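Local coordinates for protein phosphoglycerol transferase GacH (Streptococcus pyogenes MGAS5005, PDB 6DGM) that probably transfers glycerol phosphate onto a streptococcal rhamnose polysaccharide, here seen as its sulfatase-family domain with manganese and sn-glycerol-1-phosphate bound, at residues A[138-143]-A[183-188]; A[187-192]-A[201-206]; A[330-335]-A[352-357]. All blocks are in the same frame, centred on the assembly; numbering follows the deposited sequence.

Contacts 1 and 2 lie side by side, their centres about 6 Å apart. Both use helix 182-192, and they share Asn-187 and Asn-188. That helix packs on strands 135-139 and 200-204, which are neighbours in the large mixed sheet of the sulfatase-family domain. Contact 1 ends in the sequence where contact 2 begins. Contact 3 comes later in the chain and joins helices 328-339 and 349-365. Its centre is about 35 Å from that of contact 1 and about 32 Å from that of contact 2, on the other side of the chain's centre. Only the first two contacts hold residues of the glycerol phosphate pocket; contact 3 lies far from that pocket.

Contact 1: A[138-143]-A[183-188]. With 1GP (sn-glycerol-1-phosphate), chain D.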
loop_
_atom_site.group_PDB
_atom_site.type_symbol
_atom_site.label_atom_id
_atom_site.label_comp_id
_atom_site.label_asym_id
_atom_site.label_seq_id
_atom_site.Cartn_x
_atom_site.Cartn_y
_atom_site.Cartn_z
ATOM N N MET A 138 -0.958 1.335 13.241
ATOM C CA MET A 138 -0.669 0.125 14.003
ATOM C C MET A 138 0.529 -0.595 13.413
ATOM O O MET A 138 0.545 -0.867 12.211
ATOM C CB MET A 138 -1.869 -0.829 13.944
ATOM C CG MET A 138 -3.137 -0.209 14.445
ATOM S SD MET A 138 -4.594 -1.287 14.248
ATOM C CE MET A 138 -4.042 -2.725 14.997
ATOM N N HIS A 139 1.498 -0.948 14.264
ATOM C CA HIS A 139 2.659 -1.722 13.824
ATOM C C HIS A 139 3.313 -2.425 15.008
ATOM O O HIS A 139 3.742 -1.753 15.953
ATOM C CB HIS A 139 3.689 -0.801 13.178
ATOM C CG HIS A 139 4.953 -1.501 12.768
ATOM N ND1 HIS A 139 4.958 -2.584 11.915
ATOM C CD2 HIS A 139 6.253 -1.243 13.054
ATOM C CE1 HIS A 139 6.206 -2.967 11.698
ATOM N NE2 HIS A 139 7.008 -2.179 12.394
ATOM N N PRO A 140 3.408 -3.774 15.015
ATOM C CA PRO A 140 3.953 -4.452 16.205
ATOM C C PRO A 140 5.483 -4.488 16.239
ATOM O O PRO A 140 6.116 -5.540 16.208
ATOM C CB PRO A 140 3.300 -5.837 16.142
ATOM C CG PRO A 140 2.788 -6.019 14.795
ATOM C CD PRO A 140 2.704 -4.702 14.105
ATOM N N ALA A 141 6.077 -3.306 16.333
ATOM C CA ALA A 141 7.496 -3.149 16.640
ATOM C C ALA A 141 7.630 -1.774 17.287
ATOM O O ALA A 141 6.653 -1.243 17.830
ATOM C CB ALA A 141 8.360 -3.348 15.386
ATOM N N SER A 142 8.822 -1.189 17.219
ATOM C CA SER A 142 8.990 0.165 17.726
ATOM C C SER A 142 8.316 1.183 16.810
ATOM O O SER A 142 8.511 1.174 15.591
ATOM C CB SER A 142 10.468 0.525 17.846
ATOM O OG SER A 142 10.589 1.908 18.144
ATOM N N ALA A 143 7.554 2.086 17.415
ATOM C CA ALA A 143 6.983 3.202 16.668
ATOM C C ALA A 143 8.050 4.080 16.012
ATOM O O ALA A 143 7.750 4.784 15.044
ATOM C CB ALA A 143 6.133 4.080 17.595
ATOM N N LYS A 183 -3.021 -12.549 13.405
ATOM C CA LYS A 183 -4.269 -12.637 14.165
ATOM C C LYS A 183 -4.338 -11.532 15.213
ATOM O O LYS A 183 -5.379 -10.879 15.371
ATOM C CB LYS A 183 -4.393 -14.012 14.821
ATOM C CG LYS A 183 -5.624 -14.198 15.698
ATOM C CD LYS A 183 -5.643 -15.623 16.242
ATOM C CE LYS A 183 -6.880 -15.880 17.069
ATOM N NZ LYS A 183 -6.919 -17.315 17.511
ATOM N N THR A 184 -3.238 -11.308 15.944
ATOM C CA THR A 184 -3.209 -10.232 16.925
ATOM C C THR A 184 -3.513 -8.898 16.262
ATOM O O THR A 184 -4.331 -8.111 16.764
ATOM C CB THR A 184 -1.848 -10.168 17.608
ATOM O OG1 THR A 184 -1.643 -11.349 18.392
ATOM C CG2 THR A 184 -1.757 -8.967 18.526
ATOM N N VAL A 185 -2.846 -8.620 15.135
ATOM C CA VAL A 185 -3.071 -7.346 14.449
ATOM C C VAL A 185 -4.535 -7.211 14.034
ATOM O O VAL A 185 -5.195 -6.191 14.308
ATOM C CB VAL A 185 -2.115 -7.212 13.253
ATOM C CG1 VAL A 185 -2.445 -5.977 12.448
ATOM C CG2 VAL A 185 -0.666 -7.163 13.752
ATOM N N TYR A 186 -5.070 -8.240 13.368
ATOM C CA TYR A 186 -6.440 -8.171 12.872
ATOM C C TYR A 186 -7.431 -7.977 14.010
ATOM O O TYR A 186 -8.370 -7.179 13.894
ATOM C CB TYR A 186 -6.767 -9.448 12.099
ATOM C CG TYR A 186 -6.034 -9.639 10.785
ATOM C CD1 TYR A 186 -5.658 -8.559 10.009
ATOM C CD2 TYR A 186 -5.729 -10.906 10.319
ATOM C CE1 TYR A 186 -4.998 -8.741 8.812
ATOM C CE2 TYR A 186 -5.084 -11.094 9.129
ATOM C CZ TYR A 186 -4.726 -10.002 8.372
ATOM O OH TYR A 186 -4.086 -10.191 7.171
ATOM N N ASN A 187 -7.237 -8.684 15.128
ATOM C CA ASN A 187 -8.191 -8.580 16.221
ATOM C C ASN A 187 -8.088 -7.234 16.917
ATOM O O ASN A 187 -9.093 -6.715 17.417
ATOM C CB ASN A 187 -8.029 -9.757 17.169
ATOM C CG ASN A 187 -8.718 -10.998 16.633
ATOM O OD1 ASN A 187 -9.624 -10.900 15.795
ATOM N ND2 ASN A 187 -8.319 -12.155 17.120
ATOM N N ASN A 188 -6.904 -6.631 16.907
ATOM C CA ASN A 188 -6.774 -5.276 17.433
ATOM C C ASN A 188 -7.424 -4.245 16.510
ATOM O O ASN A 188 -7.996 -3.268 16.992
ATOM C CB ASN A 188 -5.317 -4.962 17.729
ATOM C CG ASN A 188 -4.904 -5.428 19.100
ATOM O OD1 ASN A 188 -4.964 -4.668 20.070
ATOM N ND2 ASN A 188 -4.520 -6.702 19.210
HETATM C C3 1GP D . 9.937 -2.988 10.986
HETATM O O3 1GP D . 8.523 -2.303 9.120
HETATM C C2 1GP D . 9.879 -2.574 9.532
HETATM O O2 1GP D . 9.626 -1.919 11.877
HETATM C C1 1GP D . 10.485 -3.646 8.639
HETATM O O1P 1GP D . 10.712 -3.132 7.323
HETATM O O2P 1GP D . 10.797 -5.213 5.669
HETATM O O3P 1GP D . 12.099 -2.959 5.287
HETATM O O4P 1GP D . 12.793 -4.573 7.127
HETATM P P 1GP D . 11.598 -4.018 6.293
#
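Met-138 reaches from its strand to helix 182-192. Its CB points at the helix. CG lies beside the backbone N (chi1 -57°), anti to the carbonyl carbon, and the chain runs extended through CG to SD. A bend at chi3 (52°) then turns the methyl CE onto the helix surface. There it meets the backbone: Met-138 CE is 3.7 Å from Val-185 O. Met-138 CE also packs 3.8 Å from Asn-188 CB. Beside it, Pro-140 sets its ring against Val-185. The two side chains cross at about a right angle, with Pro-140 CG 3.8 Å from Val-185 CG2. No hydrogen bond joins the two segments; the contact is van der Waals.

Asn-188 is held within its helix. Asn-188 ND2 donates to Thr-184 O at 2.8 Å, nearly straight at 171°, from above the carbonyl plane. Asn-188 N reaches the same oxygen from the opposite face.

The CB of His-139 points away from the helix, and its ring reaches the ligand. His-139 NE2 is hydrogen-bonded to O2 of the sn-glycerol-1-phosphate at 2.7 Å. Its ND1 is hydrogen-bonded to Ile-204 O, which ties the ring to the neighbouring strand. Pro-140 then centres an inverse gamma turn, closed by Ala-141 N and His-139 O. Strand 135-139 lies between strands 159-162 and 200-204, and helix 182-192 packs on the side of the sheet that Met-138 faces.

Contact 2: A[187-192]-A[201-206]; sequences NNILSL and FSVITM
The Phe-201 ring takes Ile-189 over one face and Leu-192 at its edge. Ile-189 CG2 stands 4.3 Å from the ring centroid, 16° off the normal, in a CH-pi contact. The methyl is offset toward the rim, and its nearest ring atom is Phe-201 CE2. Leu-192 comes in near the ring plane, with its CB 4.0 Å from Phe-201 CE2 and 4.1 Å from Phe-201 CZ.

The two branches of Ile-189 divide the work. CG2 lies anti to the backbone N and serves the ring. CG1 lies beside that N (chi1 -63°) and carries CD1 to Val-203. These side chains meet tip to tip, with Ile-189 CD1 3.8 Å from Val-203 CG2. Phe-201 and Val-203 alternate with Ser-202 along the strand, so both face the helix.

This is helix-on-sheet packing in the alpha/beta fold of the alkaline phosphatase clan. Helix 187-192 and strand 201-204 run nearly antiparallel, at 166°, with axes 11.1 Å apart. The chain turns back and enters the sheet as strand 200-204, between and parallel to strands 135-139 and 40-46.

Ser-191 OG donates to Asn-188 O at 2.9 Å. Ile-189 also touches Met-138 and Leu-44 on the flanking strands, and Phe-252 of helix 229-257. Past the strand, Thr-205 OG1 is hydrogen-bonded to the backbone N of Glu-47, a manganese ligand, while Met-206 touches the bound sn-glycerol-1-phosphate.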
loop_
_atom_site.group_PDB
_atom_site.type_symbol
_atom_site.label_atom_id
_atom_site.label_comp_id
_atom_site.label_asym_id
_atom_site.label_seq_id
_atom_site.Cartn_x
_atom_site.Cartn_y
_atom_site.Cartn_z
ATOM N N ASN A 187 -7.237 -8.684 15.128
ATOM C CA ASN A 187 -8.191 -8.580 16.221
ATOM C C ASN A 187 -8.088 -7.234 16.917
ATOM O O ASN A 187 -9.093 -6.715 17.417
ATOM C CB ASN A 187 -8.029 -9.757 17.169
ATOM C CG ASN A 187 -8.718 -10.998 16.633
ATOM O OD1 ASN A 187 -9.624 -10.900 15.795
ATOM N ND2 ASN A 187 -8.319 -12.155 17.120
ATOM N N ASN A 188 -6.904 -6.631 16.907
ATOM C CA ASN A 188 -6.774 -5.276 17.433
ATOM C C ASN A 188 -7.424 -4.245 16.510
ATOM O O ASN A 188 -7.996 -3.268 16.992
ATOM C CB ASN A 188 -5.317 -4.962 17.729
ATOM C CG ASN A 188 -4.904 -5.428 19.100
ATOM O OD1 ASN A 188 -4.964 -4.668 20.070
ATOM N ND2 ASN A 188 -4.520 -6.702 19.210
ATOM N N ILE A 189 -7.361 -4.437 15.183
ATOM C CA ILE A 189 -8.150 -3.578 14.296
ATOM C C ILE A 189 -9.631 -3.691 14.645
ATOM O O ILE A 189 -10.321 -2.687 14.855
ATOM C CB ILE A 189 -7.923 -3.942 12.823
ATOM C CG1 ILE A 189 -6.460 -3.722 12.418
ATOM C CG2 ILE A 189 -8.857 -3.094 11.911
ATOM C CD1 ILE A 189 -6.163 -4.318 11.082
ATOM N N LEU A 190 -10.135 -4.924 14.714
ATOM C CA LEU A 190 -11.561 -5.139 14.953
ATOM C C LEU A 190 -12.025 -4.483 16.249
ATOM O O LEU A 190 -13.127 -3.927 16.307
ATOM C CB LEU A 190 -11.871 -6.634 14.967
ATOM C CG LEU A 190 -11.730 -7.350 13.625
ATOM C CD1 LEU A 190 -11.861 -8.868 13.802
ATOM C CD2 LEU A 190 -12.731 -6.847 12.596
ATOM N N SER A 191 -11.199 -4.538 17.304
ATOM C CA SER A 191 -11.588 -3.951 18.578
ATOM C C SER A 191 -11.632 -2.426 18.544
ATOM O O SER A 191 -12.232 -1.814 19.435
ATOM C CB SER A 191 -10.628 -4.411 19.676
ATOM O OG SER A 191 -9.365 -3.799 19.513
ATOM N N LEU A 192 -10.998 -1.797 17.558
ATOM C CA LEU A 192 -10.992 -0.345 17.467
ATOM C C LEU A 192 -11.996 0.193 16.460
ATOM O O LEU A 192 -12.254 1.407 16.454
ATOM C CB LEU A 192 -9.598 0.147 17.088
ATOM C CG LEU A 192 -8.502 -0.085 18.125
ATOM C CD1 LEU A 192 -7.123 0.268 17.544
ATOM C CD2 LEU A 192 -8.777 0.718 19.358
ATOM N N PHE A 201 -7.340 3.561 8.953
ATOM C CA PHE A 201 -6.314 2.761 9.602
ATOM C C PHE A 201 -5.146 2.578 8.651
ATOM O O PHE A 201 -5.343 2.218 7.490
ATOM C CB PHE A 201 -6.847 1.358 9.910
ATOM C CG PHE A 201 -7.857 1.295 11.033
ATOM C CD1 PHE A 201 -9.193 1.601 10.810
ATOM C CD2 PHE A 201 -7.474 0.876 12.290
ATOM C CE1 PHE A 201 -10.121 1.512 11.838
ATOM C CE2 PHE A 201 -8.382 0.770 13.311
ATOM C CZ PHE A 201 -9.723 1.092 13.089
ATOM N N SER A 202 -3.934 2.803 9.154
ATOM C CA SER A 202 -2.712 2.450 8.441
ATOM C C SER A 202 -2.015 1.372 9.248
ATOM O O SER A 202 -1.518 1.640 10.345
ATOM C CB SER A 202 -1.784 3.646 8.270
ATOM O OG SER A 202 -0.623 3.242 7.530
ATOM N N VAL A 203 -1.971 0.162 8.709
ATOM C CA VAL A 203 -1.508 -1.011 9.440
ATOM C C VAL A 203 -0.295 -1.592 8.733
ATOM O O VAL A 203 -0.282 -1.726 7.504
ATOM C CB VAL A 203 -2.636 -2.052 9.527
ATOM C CG1 VAL A 203 -2.186 -3.260 10.306
ATOM C CG2 VAL A 203 -3.891 -1.447 10.165
ATOM N N ILE A 204 0.717 -1.955 9.520
ATOM C CA ILE A 204 1.933 -2.573 9.011
ATOM C C ILE A 204 2.195 -3.821 9.850
ATOM O O ILE A 204 2.547 -3.717 11.033
ATOM C CB ILE A 204 3.129 -1.620 9.089
ATOM C CG1 ILE A 204 2.865 -0.292 8.364
ATOM C CG2 ILE A 204 4.381 -2.270 8.489
ATOM C CD1 ILE A 204 2.339 0.811 9.294
ATOM N N THR A 205 2.040 -4.989 9.245
ATOM C CA THR A 205 2.185 -6.216 10.018
ATOM C C THR A 205 3.657 -6.527 10.263
ATOM O O THR A 205 4.563 -5.865 9.739
ATOM C CB THR A 205 1.497 -7.408 9.356
ATOM O OG1 THR A 205 2.215 -7.786 8.174
ATOM C CG2 THR A 205 0.045 -7.092 9.021
ATOM N N MET A 206 3.890 -7.573 11.069
ATOM C CA MET A 206 5.238 -8.060 11.319
ATOM C C MET A 206 5.399 -9.571 11.229
ATOM O O MET A 206 6.540 -10.030 11.132
ATOM C CB MET A 206 5.718 -7.612 12.707
ATOM C CG MET A 206 6.428 -6.289 12.739
ATOM S SD MET A 206 7.951 -6.307 11.753
ATOM C CE MET A 206 9.201 -6.712 12.958
#

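Contact 3: A[330-335]-A[352-357]; sequences YALLTE and KAIQND
Leu-332 and Asp-357 meet where two antiparallel helices pack. Segments 330-335 and 352-357 cross at -152°, with axes 10.1 Å apart. Leu-332 CD1 sits 3.8 Å from Asp-357 CB, so the leucine methyl touches the aliphatic root of the aspartate. CG of Leu-332 lies anti to the backbone N (chi1 166°), which sends the branch toward the other helix. Leu-332 CD1 lies more loosely by Ile-354 CG2, at 4.4 Å.

One turn on from Leu-332, Glu-335 meets CD1 of Ile-354, one turn before Asp-357. The side chains cross at about a right angle. Ile-354 CD1 is 4.1 Å from the backbone Glu-335 O and 4.2 Å from the carboxylate atom Glu-335 OE1. No hydrogen bond spans the two segments.

The polar ends find partners elsewhere. Asp-357 OD2 is hydrogen-bonded to Tyr-21 OH of helix 11-29; the Tyr-21 side chain also touches Leu-332. Glu-335 OE1 forms a salt bridge with Lys-339 NZ. Ile-354 also packs on Val-336.

On helix 328-339, Thr-334 OG1 donates to Tyr-330 O at 2.7 Å, and Thr-334 N reaches the same oxygen from the opposite face of its plane.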
loop_
_atom_site.group_PDB
_atom_site.type_symbol
_atom_site.label_atom_id
_atom_site.label_comp_id
_atom_site.label_asym_id
_atom_site.label_seq_id
_atom_site.Cartn_x
_atom_site.Cartn_y
_atom_site.Cartn_z
ATOM N N TYR A 330 -6.574 13.765 -7.050
ATOM C CA TYR A 330 -6.914 12.359 -7.299
ATOM C C TYR A 330 -7.447 12.111 -8.706
ATOM O O TYR A 330 -7.371 10.970 -9.180
ATOM C CB TYR A 330 -7.823 11.785 -6.190
ATOM C CG TYR A 330 -7.050 11.626 -4.888
ATOM C CD1 TYR A 330 -5.908 10.846 -4.831
ATOM C CD2 TYR A 330 -7.445 12.281 -3.745
ATOM C CE1 TYR A 330 -5.175 10.731 -3.654
ATOM C CE2 TYR A 330 -6.745 12.165 -2.577
ATOM C CZ TYR A 330 -5.611 11.398 -2.531
ATOM O OH TYR A 330 -4.928 11.309 -1.343
ATOM N N ALA A 331 -7.932 13.151 -9.404
ATOM C CA ALA A 331 -8.214 13.024 -10.831
ATOM C C ALA A 331 -6.921 12.784 -11.615
ATOM O O ALA A 331 -6.850 11.884 -12.460
ATOM C CB ALA A 331 -8.937 14.275 -11.348
ATOM N N LEU A 332 -5.889 13.586 -11.353
ATOM C CA LEU A 332 -4.577 13.329 -11.943
ATOM C C LEU A 332 -4.100 11.921 -11.616
ATOM O O LEU A 332 -3.626 11.191 -12.493
ATOM C CB LEU A 332 -3.568 14.355 -11.437
ATOM C CG LEU A 332 -2.080 14.073 -11.666
ATOM C CD1 LEU A 332 -1.755 13.949 -13.135
ATOM C CD2 LEU A 332 -1.266 15.175 -11.022
ATOM N N LEU A 333 -4.218 11.522 -10.351
ATOM C CA LEU A 333 -3.743 10.199 -9.956
ATOM C C LEU A 333 -4.585 9.090 -10.575
ATOM O O LEU A 333 -4.086 7.978 -10.769
ATOM C CB LEU A 333 -3.686 10.088 -8.435
ATOM C CG LEU A 333 -2.662 11.027 -7.788
ATOM C CD1 LEU A 333 -2.882 11.129 -6.297
ATOM C CD2 LEU A 333 -1.255 10.540 -8.090
ATOM N N THR A 334 -5.852 9.372 -10.900
ATOM C CA THR A 334 -6.654 8.403 -11.646
ATOM C C THR A 334 -6.151 8.264 -13.076
ATOM O O THR A 334 -6.085 7.146 -13.605
ATOM C CB THR A 334 -8.123 8.818 -11.617
ATOM O OG1 THR A 334 -8.559 8.850 -10.253
ATOM C CG2 THR A 334 -8.995 7.831 -12.385
ATOM N N GLU A 335 -5.776 9.385 -13.706
ATOM C CA GLU A 335 -5.142 9.327 -15.023
ATOM C C GLU A 335 -3.838 8.536 -14.974
ATOM O O GLU A 335 -3.544 7.750 -15.882
ATOM C CB GLU A 335 -4.891 10.741 -15.540
ATOM C CG GLU A 335 -6.158 11.442 -15.975
ATOM C CD GLU A 335 -6.658 10.927 -17.315
ATOM O OE1 GLU A 335 -6.095 11.327 -18.356
ATOM O OE2 GLU A 335 -7.604 10.115 -17.318
ATOM N N LYS A 352 4.383 9.711 -20.820
ATOM C CA LYS A 352 5.293 10.797 -20.486
ATOM C C LYS A 352 4.544 12.095 -20.226
ATOM O O LYS A 352 4.944 12.887 -19.366
ATOM C CB LYS A 352 6.289 11.011 -21.610
ATOM C CG LYS A 352 7.346 9.940 -21.768
ATOM C CD LYS A 352 8.246 10.375 -22.931
ATOM C CE LYS A 352 9.270 9.350 -23.319
ATOM N NZ LYS A 352 9.996 9.802 -24.557
ATOM N N ALA A 353 3.476 12.350 -20.985
ATOM C CA ALA A 353 2.735 13.594 -20.817
ATOM C C ALA A 353 2.076 13.643 -19.450
ATOM O O ALA A 353 2.194 14.638 -18.727
ATOM C CB ALA A 353 1.686 13.744 -21.925
ATOM N N ILE A 354 1.410 12.554 -19.061
ATOM C CA ILE A 354 0.767 12.498 -17.757
ATOM C C ILE A 354 1.815 12.512 -16.644
ATOM O O ILE A 354 1.623 13.149 -15.601
ATOM C CB ILE A 354 -0.172 11.282 -17.693
ATOM C CG1 ILE A 354 -1.314 11.427 -18.709
ATOM C CG2 ILE A 354 -0.713 11.084 -16.270
ATOM C CD1 ILE A 354 -2.120 10.154 -18.891
ATOM N N GLN A 355 2.940 11.817 -16.846
ATOM C CA GLN A 355 3.999 11.834 -15.845
ATOM C C GLN A 355 4.585 13.227 -15.681
ATOM O O GLN A 355 4.990 13.591 -14.573
ATOM C CB GLN A 355 5.087 10.811 -16.201
ATOM C CG GLN A 355 4.702 9.392 -15.862
ATOM C CD GLN A 355 4.591 9.141 -14.354
ATOM O OE1 GLN A 355 5.223 9.821 -13.535
ATOM N NE2 GLN A 355 3.772 8.162 -13.986
ATOM N N ASN A 356 4.627 14.024 -16.760
ATOM C CA ASN A 356 5.104 15.392 -16.615
ATOM C C ASN A 356 4.165 16.189 -15.723
ATOM O O ASN A 356 4.618 16.979 -14.886
ATOM C CB ASN A 356 5.293 16.067 -17.964
ATOM C CG ASN A 356 5.783 17.485 -17.817
ATOM O OD1 ASN A 356 4.996 18.419 -17.847
ATOM N ND2 ASN A 356 7.090 17.651 -17.641
ATOM N N ASP A 357 2.849 15.998 -15.885
ATOM C CA ASP A 357 1.902 16.613 -14.960
ATOM C C ASP A 357 2.216 16.191 -13.528
ATOM O O ASP A 357 2.310 17.026 -12.619
ATOM C CB ASP A 357 0.467 16.194 -15.293
ATOM C CG ASP A 357 -0.043 16.765 -16.602
ATOM O OD1 ASP A 357 0.514 17.763 -17.096
ATOM O OD2 ASP A 357 -1.020 16.202 -17.138
#